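PDB 4Q9D: benzoylformate decarboxylase from Mycobacterium smegmatis, which belongs to the thiamine pyrophosphate enzyme family, each chain combining two TPP-binding domains with a Rossmann-like central domain in an assembly of four chains. Local coordinates for residues P394-A399 and V424-V429; H202-L207 and G251-T256; L18-V23 and Q144-A149; Y439-I444 and S490-G495. One frame throughout, in Å; residues are numbered along the deposited sequence.

Contact 1: residues P394-A399 and V424-V429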
loop_
_atom_site.group_PDB
_atom_site.type_symbol
_atom_site.label_atom_id
_atom_site.label_comp_id
_atom_site.label_asym_id
_atom_site.label_seq_id
_atom_site.Cartn_x
_atom_site.Cartn_y
_atom_site.Cartn_z
ATOM N N PRO B 394 -15.388 -9.012 -36.171
ATOM C CA PRO B 394 -15.105 -8.342 -34.889
ATOM C C PRO B 394 -15.536 -9.191 -33.693
ATOM O O PRO B 394 -16.383 -10.082 -33.819
ATOM C CB PRO B 394 -15.922 -7.043 -34.972
ATOM C CG PRO B 394 -17.071 -7.388 -35.910
ATOM C CD PRO B 394 -16.458 -8.345 -36.938
ATOM N N ALA B 395 -14.933 -8.931 -32.542
ATOM C CA ALA B 395 -15.307 -9.606 -31.300
ATOM C C ALA B 395 -15.351 -11.124 -31.444
ATOM O O ALA B 395 -16.252 -11.770 -30.928
ATOM C CB ALA B 395 -16.645 -9.059 -30.763
ATOM N N SER B 396 -14.358 -11.705 -32.127
ATOM C CA SER B 396 -14.420 -13.134 -32.411
ATOM C C SER B 396 -13.132 -13.841 -32.080
ATOM O O SER B 396 -12.927 -14.992 -32.475
ATOM C CB SER B 396 -14.801 -13.379 -33.879
ATOM O OG SER B 396 -16.086 -12.847 -34.135
ATOM N N PHE B 397 -12.254 -13.138 -31.379
ATOM C CA PHE B 397 -11.000 -13.711 -30.915
ATOM C C PHE B 397 -10.748 -13.176 -29.507
ATOM O O PHE B 397 -10.877 -11.967 -29.270
ATOM C CB PHE B 397 -9.811 -13.303 -31.785
ATOM C CG PHE B 397 -8.518 -13.852 -31.284
ATOM C CD1 PHE B 397 -8.099 -15.121 -31.672
ATOM C CD2 PHE B 397 -7.751 -13.140 -30.366
ATOM C CE1 PHE B 397 -6.901 -15.675 -31.161
ATOM C CE2 PHE B 397 -6.567 -13.664 -29.869
ATOM C CZ PHE B 397 -6.131 -14.942 -30.277
ATOM N N PHE B 398 -10.388 -14.069 -28.589
ATOM C CA PHE B 398 -10.064 -13.679 -27.201
ATOM C C PHE B 398 -8.906 -14.506 -26.648
ATOM O O PHE B 398 -8.849 -15.720 -26.846
ATOM C CB PHE B 398 -11.271 -13.889 -26.284
ATOM C CG PHE B 398 -12.523 -13.183 -26.748
ATOM C CD1 PHE B 398 -12.875 -11.934 -26.230
ATOM C CD2 PHE B 398 -13.360 -13.776 -27.691
ATOM C CE1 PHE B 398 -14.040 -11.271 -26.649
ATOM C CE2 PHE B 398 -14.536 -13.124 -28.124
ATOM C CZ PHE B 398 -14.872 -11.869 -27.600
ATOM N N ALA B 399 -7.983 -13.840 -25.967
ATOM C CA ALA B 399 -6.955 -14.528 -25.196
ATOM C C ALA B 399 -6.668 -13.735 -23.916
ATOM O O ALA B 399 -7.056 -12.559 -23.795
ATOM C CB ALA B 399 -5.675 -14.689 -26.010
ATOM N N VAL B 424 -26.884 -13.496 -29.289
ATOM C CA VAL B 424 -26.033 -13.943 -30.393
ATOM C C VAL B 424 -25.857 -15.451 -30.377
ATOM O O VAL B 424 -25.428 -16.036 -29.385
ATOM C CB VAL B 424 -24.680 -13.232 -30.383
ATOM C CG1 VAL B 424 -23.684 -13.936 -31.306
ATOM C CG2 VAL B 424 -24.883 -11.791 -30.799
ATOM N N ASP B 425 -26.204 -16.073 -31.493
ATOM C CA ASP B 425 -26.191 -17.526 -31.627
ATOM C C ASP B 425 -24.914 -17.936 -32.357
ATOM O O ASP B 425 -24.820 -17.800 -33.563
ATOM C CB ASP B 425 -27.441 -17.969 -32.411
ATOM C CG ASP B 425 -27.439 -19.458 -32.784
ATOM O OD1 ASP B 425 -26.806 -20.284 -32.100
ATOM O OD2 ASP B 425 -28.110 -19.810 -33.777
ATOM N N ARG B 426 -23.915 -18.424 -31.627
ATOM C CA ARG B 426 -22.680 -18.845 -32.273
ATOM C C ARG B 426 -22.004 -19.810 -31.350
ATOM O O ARG B 426 -22.410 -19.978 -30.177
ATOM C CB ARG B 426 -21.764 -17.654 -32.573
ATOM C CG ARG B 426 -21.090 -17.073 -31.340
ATOM C CD ARG B 426 -20.141 -15.927 -31.674
ATOM N NE ARG B 426 -19.775 -15.243 -30.445
ATOM C CZ ARG B 426 -18.972 -14.189 -30.375
ATOM N NH1 ARG B 426 -18.442 -13.664 -31.470
ATOM N NH2 ARG B 426 -18.699 -13.659 -29.196
ATOM N N THR B 427 -20.985 -20.459 -31.888
ATOM C CA THR B 427 -20.230 -21.422 -31.131
ATOM C C THR B 427 -18.910 -20.793 -30.713
ATOM O O THR B 427 -18.354 -19.938 -31.411
ATOM C CB THR B 427 -20.019 -22.749 -31.916
ATOM O OG1 THR B 427 -21.293 -23.347 -32.171
ATOM C CG2 THR B 427 -19.196 -23.757 -31.101
ATOM N N VAL B 428 -18.453 -21.186 -29.533
ATOM C CA VAL B 428 -17.131 -20.809 -29.060
ATOM C C VAL B 428 -16.220 -22.013 -29.209
ATOM O O VAL B 428 -16.516 -23.110 -28.703
ATOM C CB VAL B 428 -17.143 -20.359 -27.580
ATOM C CG1 VAL B 428 -15.688 -20.094 -27.094
ATOM C CG2 VAL B 428 -17.982 -19.116 -27.431
ATOM N N VAL B 429 -15.124 -21.808 -29.925
ATOM C CA VAL B 429 -14.114 -22.843 -30.095
ATOM C C VAL B 429 -12.861 -22.386 -29.351
ATOM O O VAL B 429 -12.280 -21.346 -29.656
ATOM C CB VAL B 429 -13.793 -23.057 -31.583
ATOM C CG1 VAL B 429 -12.620 -24.073 -31.754
ATOM C CG2 VAL B 429 -15.067 -23.495 -32.323
HETATM O O HOH W 1 -18.089 -10.970 -28.840
HETATM O O HOH W 2 -18.625 -14.189 -34.245
#
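A395 and S396, leading into strand 397-399, face R426, just ahead of strand 428-433, across backbones that never meet: the nearest alpha carbons, S396 CA and V428 CA, are 8.8 Å apart. The R426 side chain spans the gap. Its CG lies between the backbone N and the carbonyl carbon (chi1 73°), and from there the chain runs extended to NE, delivering the guanidinium to the turn at A395. NH1 of R426 donates to A395 O over 2.9 Å with an N-H...O angle of 159°; the oxygen sits close to the guanidinium plane, whereas the donor is tilted 30° from the plane of the carbonyl.

In the parallel sheet of this C-terminal TPP-binding domain, strand 373-377 runs between the two segments: S396 and F398 pair with V374 on one side, T427 with A373 on the other. The arginine links the approach to an edge strand of the sheet within this chain, 397-399, with the approach to the strand two places in.

Two waters fill out the bridge. One donates a hydrogen bond to A395 O and accepts one from R426 NH2 at 2.8 Å, giving A395 O a second donor; it also lies at the F398 ring edge, in plane. The other accepts from R426 NH1 and donates to S396 OG, 2.9 Å away. That hydroxyl donates to P394 O at 2.8 Å, from above the carbonyl plane. R426 NE makes a salt bridge with D419, which probably offsets the nearby charge of R422, while I415 of helix 408-421 touches both R426 and F398.

Contact 2: residues H202-L207 and G251-T256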
loop_
_atom_site.group_PDB
_atom_site.type_symbol
_atom_site.label_atom_id
_atom_site.label_comp_id
_atom_site.label_asym_id
_atom_site.label_seq_id
_atom_site.Cartn_x
_atom_site.Cartn_y
_atom_site.Cartn_z
ATOM N N HIS B 202 6.363 6.515 -46.278
ATOM C CA HIS B 202 6.207 5.076 -46.087
ATOM C C HIS B 202 5.650 4.790 -44.687
ATOM O O HIS B 202 6.379 4.344 -43.802
ATOM C CB HIS B 202 7.557 4.364 -46.250
ATOM C CG HIS B 202 8.225 4.611 -47.565
ATOM N ND1 HIS B 202 7.876 3.937 -48.712
ATOM C CD2 HIS B 202 9.237 5.452 -47.908
ATOM C CE1 HIS B 202 8.633 4.359 -49.716
ATOM N NE2 HIS B 202 9.464 5.276 -49.252
ATOM N N PRO B 203 4.360 5.067 -44.479
ATOM C CA PRO B 203 3.793 4.849 -43.152
ATOM C C PRO B 203 3.428 3.384 -42.934
ATOM O O PRO B 203 3.267 2.611 -43.876
ATOM C CB PRO B 203 2.531 5.702 -43.169
ATOM C CG PRO B 203 2.115 5.718 -44.603
ATOM C CD PRO B 203 3.384 5.650 -45.418
ATOM N N MET B 204 3.311 3.006 -41.668
ATOM C CA MET B 204 2.768 1.707 -41.316
ATOM C C MET B 204 1.770 1.886 -40.180
ATOM O O MET B 204 1.974 2.722 -39.296
ATOM C CB MET B 204 3.908 0.744 -40.909
ATOM C CG MET B 204 3.414 -0.672 -40.585
ATOM S SD MET B 204 3.161 -0.906 -38.785
ATOM C CE MET B 204 4.884 -0.949 -38.291
ATOM N N LEU B 205 0.711 1.089 -40.188
ATOM C CA LEU B 205 -0.340 1.222 -39.211
ATOM C C LEU B 205 -0.407 -0.026 -38.337
ATOM O O LEU B 205 -0.355 -1.141 -38.852
ATOM C CB LEU B 205 -1.675 1.433 -39.919
ATOM C CG LEU B 205 -2.910 1.504 -39.019
ATOM C CD1 LEU B 205 -2.794 2.736 -38.091
ATOM C CD2 LEU B 205 -4.179 1.566 -39.861
ATOM N N VAL B 206 -0.510 0.172 -37.019
ATOM C CA VAL B 206 -0.721 -0.927 -36.073
ATOM C C VAL B 206 -2.066 -0.723 -35.404
ATOM O O VAL B 206 -2.318 0.342 -34.847
ATOM C CB VAL B 206 0.379 -0.987 -34.962
ATOM C CG1 VAL B 206 0.175 -2.202 -34.084
ATOM C CG2 VAL B 206 1.792 -0.997 -35.567
ATOM N N LEU B 207 -2.924 -1.740 -35.470
ATOM C CA LEU B 207 -4.240 -1.715 -34.851
ATOM C C LEU B 207 -4.275 -2.806 -33.792
ATOM O O LEU B 207 -4.271 -4.003 -34.105
ATOM C CB LEU B 207 -5.365 -1.936 -35.889
ATOM C CG LEU B 207 -5.556 -0.837 -36.964
ATOM C CD1 LEU B 207 -6.598 -1.237 -38.027
ATOM C CD2 LEU B 207 -5.946 0.512 -36.341
ATOM N N GLY B 251 0.070 -8.967 -40.542
ATOM C CA GLY B 251 0.263 -9.907 -39.452
ATOM C C GLY B 251 0.704 -9.228 -38.162
ATOM O O GLY B 251 0.909 -8.017 -38.130
ATOM N N PRO B 252 0.863 -10.011 -37.090
ATOM C CA PRO B 252 1.296 -9.469 -35.798
ATOM C C PRO B 252 2.730 -8.977 -35.851
ATOM O O PRO B 252 3.547 -9.528 -36.566
ATOM C CB PRO B 252 1.177 -10.675 -34.848
ATOM C CG PRO B 252 1.307 -11.867 -35.765
ATOM C CD PRO B 252 0.611 -11.460 -37.035
ATOM N N LEU B 253 3.032 -7.934 -35.093
ATOM C CA LEU B 253 4.418 -7.509 -34.886
ATOM C C LEU B 253 5.213 -8.612 -34.199
ATOM O O LEU B 253 4.640 -9.462 -33.505
ATOM C CB LEU B 253 4.470 -6.225 -34.023
ATOM C CG LEU B 253 4.067 -4.891 -34.673
ATOM C CD1 LEU B 253 4.145 -3.735 -33.677
ATOM C CD2 LEU B 253 4.986 -4.591 -35.856
ATOM N N PRO B 254 6.540 -8.594 -34.371
ATOM C CA PRO B 254 7.397 -9.446 -33.546
ATOM C C PRO B 254 7.255 -9.050 -32.069
ATOM O O PRO B 254 6.746 -7.962 -31.771
ATOM C CB PRO B 254 8.812 -9.099 -34.036
ATOM C CG PRO B 254 8.614 -8.516 -35.436
ATOM C CD PRO B 254 7.306 -7.795 -35.352
ATOM N N MET B 255 7.744 -9.902 -31.170
ATOM C CA MET B 255 7.564 -9.699 -29.742
ATOM C C MET B 255 8.851 -9.342 -29.024
ATOM O O MET B 255 8.920 -9.441 -27.803
ATOM C CB MET B 255 6.913 -10.929 -29.100
ATOM C CG MET B 255 7.699 -12.239 -29.213
ATOM S SD MET B 255 6.847 -13.600 -28.342
ATOM C CE MET B 255 5.380 -13.751 -29.339
ATOM N N THR B 256 9.871 -8.928 -29.774
ATOM C CA THR B 256 11.123 -8.482 -29.151
ATOM C C THR B 256 11.494 -7.078 -29.640
ATOM O O THR B 256 11.017 -6.617 -30.686
ATOM C CB THR B 256 12.306 -9.402 -29.498
ATOM O OG1 THR B 256 12.590 -9.261 -30.896
ATOM C CG2 THR B 256 11.976 -10.869 -29.194
#
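L253 meets V206 and M204 in the Rossmann-like central domain, whose parallel strands follow the order 3-2-1-4-5-6 across the sheet. M204 and V206 belong to strand 203-207, inside that sheet; L253 follows directly on strand 249-252 at its margin. The contact is wholly apolar. V206 and L253 reach for each other tip to tip, CG2 of V206 standing 4.1 Å from CD1 of L253. The leucine manages this by an extended chain: CG is anti to the carbonyl carbon (chi1 -74°), and CD1 continues away from CA. Its other branch, CD2, is the one nearest M204, with the terminal methyl CE at 4.4 Å. L253 thus sets one methyl against each of two residues that project from the same side of strand 203-207. V206 CA and L253 CA, the nearest alpha carbons of the two segments, are 8.4 Å apart.

Around these side chains lies a second shell. H232 of strand 231-233, the strand running between the two segments, touches both M204 and L253. V270 of strand 269-273 packs on M204 and V206, and F278 lies against L253. Backbone pairing fixes strand 203-207 on both flanks, L205 with P230 and H232, M204 with L269 and V271. On the L253 side, G251 O hydrogen-bonds to H232 ND1. The G251 backbone itself has a positive phi of 84°, a conformation that suits a residue without a side chain. Beyond L253 the chain turns into helix 257-264, where T256 serves as N-cap: its OG1 hydrogen-bonds to the backbone N of G259.

Contact 3: residues L18-V23 and Q144-A149. With FMT (formic acid), chain G.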
loop_
_atom_site.group_PDB
_atom_site.type_symbol
_atom_site.label_atom_id
_atom_site.label_comp_id
_atom_site.label_asym_id
_atom_site.label_seq_id
_atom_site.Cartn_x
_atom_site.Cartn_y
_atom_site.Cartn_z
ATOM N N LEU B 18 -28.871 -0.368 -13.429
ATOM C CA LEU B 18 -27.564 -0.262 -14.079
ATOM C C LEU B 18 -27.331 -1.395 -15.074
ATOM O O LEU B 18 -26.389 -1.344 -15.869
ATOM C CB LEU B 18 -26.436 -0.280 -13.026
ATOM C CG LEU B 18 -26.429 0.931 -12.096
ATOM C CD1 LEU B 18 -25.241 0.885 -11.153
ATOM C CD2 LEU B 18 -26.371 2.189 -12.943
ATOM N N GLY B 19 -28.173 -2.426 -15.021
ATOM C CA GLY B 19 -28.007 -3.579 -15.896
ATOM C C GLY B 19 -27.118 -4.660 -15.309
ATOM O O GLY B 19 -26.810 -5.662 -15.975
ATOM N N LEU B 20 -26.717 -4.477 -14.054
ATOM C CA LEU B 20 -25.855 -5.446 -13.374
ATOM C C LEU B 20 -26.654 -6.588 -12.766
ATOM O O LEU B 20 -26.734 -6.705 -11.543
ATOM C CB LEU B 20 -25.021 -4.757 -12.284
ATOM C CG LEU B 20 -23.983 -3.737 -12.780
ATOM C CD1 LEU B 20 -23.405 -2.953 -11.606
ATOM C CD2 LEU B 20 -22.879 -4.451 -13.539
ATOM N N THR B 21 -27.222 -7.445 -13.615
ATOM C CA THR B 21 -28.189 -8.446 -13.146
ATOM C C THR B 21 -27.650 -9.866 -13.200
ATOM O O THR B 21 -28.379 -10.843 -12.982
ATOM C CB THR B 21 -29.512 -8.364 -13.939
ATOM O OG1 THR B 21 -29.225 -8.440 -15.336
ATOM C CG2 THR B 21 -30.212 -7.018 -13.640
ATOM N N THR B 22 -26.358 -9.988 -13.457
ATOM C CA THR B 22 -25.732 -11.301 -13.407
ATOM C C THR B 22 -24.549 -11.251 -12.452
ATOM O O THR B 22 -23.690 -10.381 -12.566
ATOM C CB THR B 22 -25.251 -11.741 -14.791
ATOM O OG1 THR B 22 -26.347 -11.669 -15.722
ATOM C CG2 THR B 22 -24.677 -13.169 -14.739
ATOM N N VAL B 23 -24.506 -12.190 -11.512
ATOM C CA VAL B 23 -23.439 -12.218 -10.523
ATOM C C VAL B 23 -22.638 -13.491 -10.706
ATOM O O VAL B 23 -23.207 -14.579 -10.715
ATOM C CB VAL B 23 -24.024 -12.193 -9.072
ATOM C CG1 VAL B 23 -22.913 -12.354 -8.013
ATOM C CG2 VAL B 23 -24.841 -10.925 -8.831
ATOM N N GLN B 144 -20.710 4.340 -7.412
ATOM C CA GLN B 144 -19.371 4.843 -7.590
ATOM C C GLN B 144 -18.466 3.758 -8.223
ATOM O O GLN B 144 -17.629 4.058 -9.120
ATOM C CB GLN B 144 -18.853 5.335 -6.217
ATOM C CG GLN B 144 -17.513 5.972 -6.236
ATOM C CD GLN B 144 -17.165 6.708 -4.914
ATOM O OE1 GLN B 144 -16.007 6.781 -4.568
ATOM N NE2 GLN B 144 -18.157 7.327 -4.247
ATOM N N ALA B 145 -18.636 2.504 -7.787
ATOM C CA ALA B 145 -17.816 1.427 -8.345
ATOM C C ALA B 145 -18.042 1.357 -9.855
ATOM O O ALA B 145 -17.085 1.256 -10.635
ATOM C CB ALA B 145 -18.119 0.079 -7.697
ATOM N N TYR B 146 -19.313 1.420 -10.254
ATOM C CA TYR B 146 -19.712 1.412 -11.668
ATOM C C TYR B 146 -19.117 2.613 -12.399
ATOM O O TYR B 146 -18.602 2.475 -13.497
ATOM C CB TYR B 146 -21.265 1.441 -11.781
ATOM C CG TYR B 146 -21.822 1.521 -13.213
ATOM C CD1 TYR B 146 -22.409 0.408 -13.811
ATOM C CD2 TYR B 146 -21.806 2.719 -13.929
ATOM C CE1 TYR B 146 -22.946 0.477 -15.093
ATOM C CE2 TYR B 146 -22.329 2.797 -15.220
ATOM C CZ TYR B 146 -22.891 1.677 -15.792
ATOM O OH TYR B 146 -23.412 1.750 -17.066
ATOM N N ALA B 147 -19.189 3.794 -11.782
ATOM C CA ALA B 147 -18.613 4.987 -12.379
ATOM C C ALA B 147 -17.110 4.837 -12.637
ATOM O O ALA B 147 -16.611 5.191 -13.725
ATOM C CB ALA B 147 -18.898 6.232 -11.505
ATOM N N VAL B 148 -16.384 4.301 -11.658
ATOM C CA VAL B 148 -14.930 4.178 -11.819
ATOM C C VAL B 148 -14.587 3.121 -12.885
ATOM O O VAL B 148 -13.776 3.373 -13.754
ATOM C CB VAL B 148 -14.202 3.824 -10.524
ATOM C CG1 VAL B 148 -12.673 3.544 -10.818
ATOM C CG2 VAL B 148 -14.390 4.940 -9.454
ATOM N N ALA B 149 -15.228 1.958 -12.800
ATOM C CA ALA B 149 -15.028 0.875 -13.739
ATOM C C ALA B 149 -15.283 1.304 -15.187
ATOM O O ALA B 149 -14.589 0.854 -16.090
ATOM C CB ALA B 149 -15.956 -0.333 -13.388
HETATM C C FMT G . -22.562 4.844 -18.393
HETATM O O1 FMT G . -22.805 3.634 -18.507
HETATM O O2 FMT G . -23.007 5.508 -17.445
HETATM O O HOH W 3 -26.248 1.391 -16.899
#
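L18 and L20 approach the Y146 ring from different directions, one over a face and the other at the rim. Y146 has CG anti to its own backbone N (chi1 176°), which swings the ring off helix 138-150 toward the end of helix 7-18. L18 lies across it: CD2 is over one face, CD1 is 3.9 Å from Y146 CD1, and CB is 4.1 Å from Y146 CE1, so the leucine follows one side of the ring along its length. L20 comes in near the ring plane, its CD1 4.1 Å from Y146 CD1. Both leucines run obliquely to the tyrosine. Between them the chain leaves the helix: G19, with positive phi, follows helix 7-18 in a Schellman motif, and L20 is the centre of an inverse gamma turn on the way to strand 22-25.

The polar end of the ring is handled separately. A water donates to L18 O and to Y146 OH, both at 2.9 Å, tying the helix end to the hydroxyl. A formic acid, probably from the crystallisation liquor, lies at the ring edge with its carbon in the ring plane and is also hydrogen-bonded to V179 N; its hydrogen bond from Y146 OH to O1 is modelled at 2.4 Å, very short and doubtful in detail.

In the parallel sheet that carries strand 22-25, L20 and Y146 both touch I96 of strand 95-101. V148 of helix 138-150 packs on A306 of a second subunit, and the helix as a whole lies against strands 128-130 and 157-162 through A145 and V148.

Contact 4: residues Y439-I444 and S490-G495; sequences YSIQAI and SSIAAG
I441, in a type I turn from S440 to A443, and I444, in the helix that follows, point toward helix 489-495, with the closest alpha carbons, I444 CA and A493 CA, 7.4 Å apart. In this C-terminal TPP-binding domain of alpha/beta build, the turn is closed by a hydrogen bond from A443 N to S440 O at 3.0 Å.

No hydrogen bond crosses the interface; methyl groups make it. Extended from CA to CD1 (chi1 -162°), I441 puts CD1 foremost, 3.5 Å from I492 CG2, a tight approach. The two side chains cross at about a right angle, a branch methyl of one against the end of the other. I444 instead places CG1 between its backbone N and carbonyl carbon (chi1 68°), sending CD1 onto the helix backbone: it lies 3.8 Å from A493 CA and 4.2 Å from A493 CB.

V409 of helix 408-421 also touches I444, and V524 of strand 523-528 touches A493. The I441 side chain is about 13 Å from the magnesium ion held by D434, N461 and E463. The contact borders a subunit interface, where I492 packs on F496 of a neighbouring subunit, and Q442, whose CB points away from helix 489-495, hydrogen-bonds through NE2 to Q438 O of that same subunit.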
loop_
_atom_site.group_PDB
_atom_site.type_symbol
_atom_site.label_atom_id
_atom_site.label_comp_id
_atom_site.label_asym_id
_atom_site.label_seq_id
_atom_site.Cartn_x
_atom_site.Cartn_y
_atom_site.Cartn_z
ATOM N N TYR B 439 -5.315 -25.525 -15.126
ATOM C CA TYR B 439 -5.370 -24.418 -14.147
ATOM C C TYR B 439 -6.767 -24.120 -13.652
ATOM O O TYR B 439 -6.976 -23.938 -12.453
ATOM C CB TYR B 439 -4.747 -23.100 -14.681
ATOM C CG TYR B 439 -3.235 -23.119 -14.769
ATOM C CD1 TYR B 439 -2.445 -22.425 -13.861
ATOM C CD2 TYR B 439 -2.603 -23.801 -15.801
ATOM C CE1 TYR B 439 -1.037 -22.447 -13.973
ATOM C CE2 TYR B 439 -1.229 -23.831 -15.919
ATOM C CZ TYR B 439 -0.454 -23.174 -15.003
ATOM O OH TYR B 439 0.912 -23.234 -15.177
ATOM N N SER B 440 -7.707 -24.042 -14.588
ATOM C CA SER B 440 -9.073 -23.658 -14.276
ATOM C C SER B 440 -10.010 -24.671 -14.899
ATOM O O SER B 440 -11.089 -24.329 -15.377
ATOM C CB SER B 440 -9.387 -22.249 -14.820
ATOM O OG SER B 440 -8.499 -21.277 -14.274
ATOM N N ILE B 441 -9.586 -25.926 -14.866
ATOM C CA ILE B 441 -10.344 -27.027 -15.419
ATOM C C ILE B 441 -11.772 -27.114 -14.862
ATOM O O ILE B 441 -12.704 -27.443 -15.603
ATOM C CB ILE B 441 -9.562 -28.384 -15.261
ATOM C CG1 ILE B 441 -10.116 -29.468 -16.209
ATOM C CG2 ILE B 441 -9.477 -28.838 -13.800
ATOM C CD1 ILE B 441 -9.114 -30.674 -16.352
ATOM N N GLN B 442 -11.970 -26.759 -13.593
ATOM C CA GLN B 442 -13.315 -26.850 -12.989
ATOM C C GLN B 442 -14.322 -25.937 -13.673
ATOM O O GLN B 442 -15.536 -26.110 -13.496
ATOM C CB GLN B 442 -13.297 -26.537 -11.467
ATOM C CG GLN B 442 -12.125 -27.197 -10.691
ATOM C CD GLN B 442 -10.930 -26.259 -10.583
ATOM O OE1 GLN B 442 -10.581 -25.581 -11.556
ATOM N NE2 GLN B 442 -10.330 -26.169 -9.380
ATOM N N ALA B 443 -13.846 -24.935 -14.414
ATOM C CA ALA B 443 -14.797 -24.049 -15.100
ATOM C C ALA B 443 -15.678 -24.837 -16.084
ATOM O O ALA B 443 -16.759 -24.392 -16.400
ATOM C CB ALA B 443 -14.086 -22.909 -15.832
ATOM N N ILE B 444 -15.208 -25.984 -16.595
ATOM C CA ILE B 444 -16.007 -26.695 -17.596
ATOM C C ILE B 444 -17.320 -27.248 -16.992
ATOM O O ILE B 444 -18.290 -27.496 -17.703
ATOM C CB ILE B 444 -15.210 -27.802 -18.322
ATOM C CG1 ILE B 444 -14.873 -28.944 -17.387
ATOM C CG2 ILE B 444 -13.922 -27.231 -18.931
ATOM C CD1 ILE B 444 -13.935 -29.977 -18.062
ATOM N N SER B 490 -10.083 -36.761 -20.771
ATOM C CA SER B 490 -11.474 -37.168 -21.071
ATOM C C SER B 490 -12.255 -37.615 -19.843
ATOM O O SER B 490 -13.391 -37.193 -19.649
ATOM C CB SER B 490 -11.533 -38.289 -22.107
ATOM O OG SER B 490 -11.623 -37.720 -23.386
ATOM N N SER B 491 -11.645 -38.449 -19.006
ATOM C CA SER B 491 -12.305 -38.849 -17.762
ATOM C C SER B 491 -12.645 -37.659 -16.887
ATOM O O SER B 491 -13.747 -37.587 -16.319
ATOM C CB SER B 491 -11.445 -39.835 -16.985
ATOM O OG SER B 491 -11.287 -40.980 -17.793
ATOM N N ILE B 492 -11.704 -36.723 -16.773
ATOM C CA ILE B 492 -11.944 -35.530 -15.956
ATOM C C ILE B 492 -13.110 -34.752 -16.540
ATOM O O ILE B 492 -14.032 -34.359 -15.815
ATOM C CB ILE B 492 -10.666 -34.647 -15.834
ATOM C CG1 ILE B 492 -9.519 -35.455 -15.240
ATOM C CG2 ILE B 492 -10.917 -33.392 -14.981
ATOM C CD1 ILE B 492 -8.109 -34.762 -15.372
ATOM N N ALA B 493 -13.103 -34.568 -17.857
ATOM C CA ALA B 493 -14.146 -33.773 -18.528
ATOM C C ALA B 493 -15.529 -34.396 -18.338
ATOM O O ALA B 493 -16.508 -33.715 -18.051
ATOM C CB ALA B 493 -13.831 -33.653 -20.024
ATOM N N ALA B 494 -15.585 -35.711 -18.496
ATOM C CA ALA B 494 -16.801 -36.467 -18.339
ATOM C C ALA B 494 -17.220 -36.352 -16.885
ATOM O O ALA B 494 -18.390 -36.184 -16.587
ATOM C CB ALA B 494 -16.557 -37.958 -18.728
ATOM N N GLY B 495 -16.252 -36.413 -15.979
ATOM C CA GLY B 495 -16.543 -36.270 -14.563
ATOM C C GLY B 495 -17.227 -34.964 -14.202
ATOM O O GLY B 495 -18.072 -34.942 -13.311
#

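Along the chain the four contacts come in series: contact 3, then contact 2, contact 1 and contact 4. Each lies on or beside one of three parallel sheets. Contact 3 joins the end of helix 7-18 and the turn after it to helix 138-150, which packs on the N-terminal sheet; contact 2 lies in the central domain; contacts 1 and 4 fall in the C-terminal TPP-binding domain, their centres about 21 Å apart, and both meet helix 408-421. None touches another, and contacts 2 and 4 are farthest apart, about 38 Å between centres. The contacts thus tie together elements within each domain and do not join one domain to another; contacts 3 and 4 also adjoin other subunits.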